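Local atomic coordinates of TatD-related deoxyribonuclease (Thermotoga maritima, PDB entry 1J6O), a protein that probably acts as a metal-dependent deoxyribonuclease of the TatD family, hydrolysing ester bonds in DNA. Residues A143-Y148 / Y170-K175. Numbering follows the deposited sequence.
Sequences AYSEAY and YEWAKK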
ATOM      1  N   ALA A 143      -9.178 -10.919   8.002  1.00 19.64           N
ATOM      2  CA  ALA A 143     -10.509 -10.322   7.942  1.00 18.98           C
ATOM      3  C   ALA A 143     -10.931 -10.126   6.495  1.00 18.56           C
ATOM      4  O   ALA A 143     -11.688  -9.208   6.192  1.00 18.04           O
ATOM      5  CB  ALA A 143     -10.508  -8.963   8.659  1.00 17.16           C
ATOM      6  N   TYR A 144     -10.449 -10.980   5.594  1.00 18.97           N
ATOM      7  CA  TYR A 144     -10.814 -10.839   4.192  1.00 19.83           C
ATOM      8  C   TYR A 144     -12.307 -10.911   3.932  1.00 19.16           C
ATOM      9  O   TYR A 144     -12.845 -10.086   3.211  1.00 18.98           O
ATOM     10  CB  TYR A 144     -10.039 -11.858   3.345  1.00 20.33           C
ATOM     11  CG  TYR A 144      -8.598 -11.430   3.182  1.00 20.70           C
ATOM     12  CD1 TYR A 144      -8.231 -10.534   2.175  1.00 22.50           C
ATOM     13  CD2 TYR A 144      -7.619 -11.836   4.092  1.00 21.53           C
ATOM     14  CE1 TYR A 144      -6.919 -10.041   2.077  1.00 23.22           C
ATOM     15  CE2 TYR A 144      -6.290 -11.343   4.008  1.00 23.25           C
ATOM     16  CZ  TYR A 144      -5.958 -10.441   2.996  1.00 21.60           C
ATOM     17  OH  TYR A 144      -4.696  -9.886   2.934  1.00 23.39           O
ATOM     18  N   SER A 145     -12.994 -11.880   4.533  1.00 19.83           N
ATOM     19  CA  SER A 145     -14.427 -11.982   4.315  1.00 17.42           C
ATOM     20  C   SER A 145     -15.147 -10.741   4.823  1.00 16.52           C
ATOM     21  O   SER A 145     -16.040 -10.219   4.162  1.00 14.35           O
ATOM     22  CB  SER A 145     -15.011 -13.215   5.029  1.00 19.29           C
ATOM     23  OG  SER A 145     -16.439 -13.220   4.933  1.00 18.12           O
ATOM     24  N   GLU A 146     -14.756 -10.268   5.998  1.00 16.12           N
ATOM     25  CA  GLU A 146     -15.401  -9.093   6.564  1.00 17.35           C
ATOM     26  C   GLU A 146     -15.126  -7.819   5.772  1.00 17.19           C
ATOM     27  O   GLU A 146     -16.027  -6.989   5.567  1.00 18.49           O
ATOM     28  CB  GLU A 146     -14.988  -8.927   8.037  1.00 20.39           C
ATOM     29  CG  GLU A 146     -15.481 -10.062   8.971  1.00 22.30           C
ATOM     30  CD  GLU A 146     -14.516 -11.251   9.094  1.00 26.01           C
ATOM     31  OE1 GLU A 146     -13.680 -11.474   8.184  1.00 22.96           O
ATOM     32  OE2 GLU A 146     -14.612 -11.982  10.118  1.00 26.26           O
ATOM     33  N   ALA A 147     -13.889  -7.669   5.315  1.00 17.42           N
ATOM     34  CA  ALA A 147     -13.536  -6.488   4.548  1.00 17.15           C
ATOM     35  C   ALA A 147     -14.271  -6.564   3.205  1.00 17.57           C
ATOM     36  O   ALA A 147     -14.823  -5.568   2.742  1.00 18.20           O
ATOM     37  CB  ALA A 147     -12.026  -6.432   4.344  1.00 15.93           C
ATOM     38  N   TYR A 148     -14.288  -7.743   2.589  1.00 18.39           N
ATOM     39  CA  TYR A 148     -14.973  -7.894   1.301  1.00 19.61           C
ATOM     40  C   TYR A 148     -16.427  -7.429   1.410  1.00 20.38           C
ATOM     41  O   TYR A 148     -16.889  -6.621   0.607  1.00 21.50           O
ATOM     42  CB  TYR A 148     -14.959  -9.346   0.835  1.00 21.27           C
ATOM     43  CG  TYR A 148     -15.592  -9.524  -0.526  1.00 23.57           C
ATOM     44  CD1 TYR A 148     -14.930  -9.102  -1.689  1.00 24.06           C
ATOM     45  CD2 TYR A 148     -16.840 -10.133  -0.663  1.00 24.50           C
ATOM     46  CE1 TYR A 148     -15.502  -9.294  -2.964  1.00 22.79           C
ATOM     47  CE2 TYR A 148     -17.415 -10.328  -1.923  1.00 24.29           C
ATOM     48  CZ  TYR A 148     -16.744  -9.909  -3.065  1.00 24.63           C
ATOM     49  OH  TYR A 148     -17.327 -10.085  -4.309  1.00 23.82           O
ATOM     50  N   TYR A 170      -5.673 -17.678  -3.496  1.00 20.98           N
ATOM     51  CA  TYR A 170      -6.185 -17.305  -4.805  1.00 21.35           C
ATOM     52  C   TYR A 170      -7.670 -16.970  -4.842  1.00 20.92           C
ATOM     53  O   TYR A 170      -8.074 -15.991  -5.462  1.00 21.70           O
ATOM     54  CB  TYR A 170      -5.913 -18.411  -5.840  1.00 23.47           C
ATOM     55  CG  TYR A 170      -6.339 -17.985  -7.232  1.00 25.80           C
ATOM     56  CD1 TYR A 170      -5.737 -16.890  -7.856  1.00 26.63           C
ATOM     57  CD2 TYR A 170      -7.377 -18.633  -7.900  1.00 26.61           C
ATOM     58  CE1 TYR A 170      -6.155 -16.445  -9.108  1.00 28.75           C
ATOM     59  CE2 TYR A 170      -7.809 -18.197  -9.156  1.00 29.00           C
ATOM     60  CZ  TYR A 170      -7.195 -17.102  -9.756  1.00 29.27           C
ATOM     61  OH  TYR A 170      -7.619 -16.662 -10.994  1.00 30.93           O
ATOM     62  N   GLU A 171      -8.502 -17.775  -4.188  1.00 20.97           N
ATOM     63  CA  GLU A 171      -9.930 -17.489  -4.211  1.00 19.68           C
ATOM     64  C   GLU A 171     -10.256 -16.075  -3.735  1.00 17.41           C
ATOM     65  O   GLU A 171     -11.053 -15.371  -4.369  1.00 17.28           O
ATOM     66  CB  GLU A 171     -10.716 -18.524  -3.397  1.00 21.35           C
ATOM     67  CG  GLU A 171     -12.212 -18.200  -3.348  1.00 25.41           C
ATOM     68  CD  GLU A 171     -13.046 -19.257  -2.630  1.00 27.70           C
ATOM     69  OE1 GLU A 171     -12.564 -20.400  -2.486  1.00 27.85           O
ATOM     70  OE2 GLU A 171     -14.194 -18.942  -2.217  1.00 30.61           O
ATOM     71  N   TRP A 172      -9.638 -15.652  -2.638  1.00 17.96           N
ATOM     72  CA  TRP A 172      -9.889 -14.304  -2.111  1.00 16.95           C
ATOM     73  C   TRP A 172      -9.261 -13.261  -3.039  1.00 16.74           C
ATOM     74  O   TRP A 172      -9.806 -12.172  -3.251  1.00 14.94           O
ATOM     75  CB  TRP A 172      -9.320 -14.177  -0.693  1.00 17.03           C
ATOM     76  CG  TRP A 172     -10.338 -14.552   0.342  1.00 16.48           C
ATOM     77  CD1 TRP A 172     -10.203 -15.463   1.347  1.00 17.01           C
ATOM     78  CD2 TRP A 172     -11.672 -14.052   0.423  1.00 14.91           C
ATOM     79  NE1 TRP A 172     -11.386 -15.565   2.053  1.00 17.72           N
ATOM     80  CE2 TRP A 172     -12.301 -14.703   1.506  1.00 16.78           C
ATOM     81  CE3 TRP A 172     -12.399 -13.104  -0.315  1.00 17.61           C
ATOM     82  CZ2 TRP A 172     -13.626 -14.449   1.864  1.00 17.69           C
ATOM     83  CZ3 TRP A 172     -13.711 -12.849   0.038  1.00 18.53           C
ATOM     84  CH2 TRP A 172     -14.311 -13.520   1.125  1.00 18.40           C
ATOM     85  N   ALA A 173      -8.116 -13.607  -3.605  1.00 16.80           N
ATOM     86  CA  ALA A 173      -7.436 -12.682  -4.511  1.00 15.54           C
ATOM     87  C   ALA A 173      -8.375 -12.366  -5.661  1.00 16.26           C
ATOM     88  O   ALA A 173      -8.579 -11.202  -6.033  1.00 15.06           O
ATOM     89  CB  ALA A 173      -6.141 -13.334  -5.033  1.00 17.51           C
ATOM     90  N   LYS A 174      -8.962 -13.417  -6.231  1.00 15.81           N
ATOM     91  CA  LYS A 174      -9.877 -13.238  -7.338  1.00 16.70           C
ATOM     92  C   LYS A 174     -11.082 -12.392  -6.940  1.00 15.90           C
ATOM     93  O   LYS A 174     -11.528 -11.537  -7.699  1.00 14.73           O
ATOM     94  CB  LYS A 174     -10.328 -14.604  -7.873  1.00 21.39           C
ATOM     95  CG  LYS A 174     -11.262 -14.498  -9.062  1.00 25.94           C
ATOM     96  CD  LYS A 174     -11.110 -15.705  -9.977  1.00 30.47           C
ATOM     97  CE  LYS A 174     -12.257 -15.747 -10.962  1.00 32.56           C
ATOM     98  NZ  LYS A 174     -13.528 -15.686 -10.179  1.00 34.13           N
ATOM     99  N   LYS A 175     -11.604 -12.613  -5.742  1.00 16.27           N
ATOM    100  CA  LYS A 175     -12.757 -11.841  -5.295  1.00 17.16           C
ATOM    101  C   LYS A 175     -12.457 -10.348  -5.241  1.00 17.60           C
ATOM    102  O   LYS A 175     -13.283  -9.531  -5.641  1.00 17.06           O
ATOM    103  CB  LYS A 175     -13.211 -12.312  -3.909  1.00 20.86           C
ATOM    104  CG  LYS A 175     -13.730 -13.752  -3.864  1.00 25.22           C
ATOM    105  CD  LYS A 175     -15.148 -13.896  -4.411  1.00 27.27           C
ATOM    106  CE  LYS A 175     -16.198 -13.312  -3.474  1.00 28.72           C
ATOM    107  NZ  LYS A 175     -17.583 -13.805  -3.822  1.00 28.30           N
TER
HETATM  108  O   HOH W   1     -15.887  -9.978  -6.371  1.00 20.80           O
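Tyr148 reaches across to Trp172 and Lys175 because its CG lies anti to the backbone N (chi1 -177°), sending the ring straight over to the neighbouring helix. Lys175 starts with CG beside its own N and then bends twice, at chi2 and chi3, which folds the chain back so that its CE comes to rest 3.5 Å from Tyr148 CZ, the two side chains crossing at about a right angle. Between them and the start of helix 144-153 sits the Trp172 indole. Tyr144 CB stands almost squarely over one face of it, a CH-pi contact 3.9 Å from the centroid of the five-membered ring, while the rest of the tyrosine leads away into the protein, where its OH is hydrogen-bonded to Ser167 N. The far rim of the indole fits against the first helical turn: Trp172 CH2 is 3.5 Å from Ser145 CA, and Trp172 CZ3 is 3.8 Å from Tyr148 CB. The Tyr148 ring itself is inclined to the six-membered ring, planes at 57°, completing an aromatic cluster with Tyr144. Were Trp172 cut back to an alanine, a gap would probably open between the helices, and Tyr144 CB and the Tyr148 ring would lose their aromatic partner.

These are neighbouring, nearly parallel helices (12° between the short axes) on the outside of the TIM barrel, following strands 136-141 and 161-163; His139, in the first, and His164, just after the end of the second, are predicted metal ligands. With the axes 11.2 Å apart, large side chains do the bridging. No direct hydrogen bond joins the two segments; a water in the plane of the Tyr148 ring links its OH to Lys175 O, donating to that carbonyl over 2.7 Å. The contact therefore rests mainly on aromatic and aliphatic surfaces, with one water-mediated polar link at its edge.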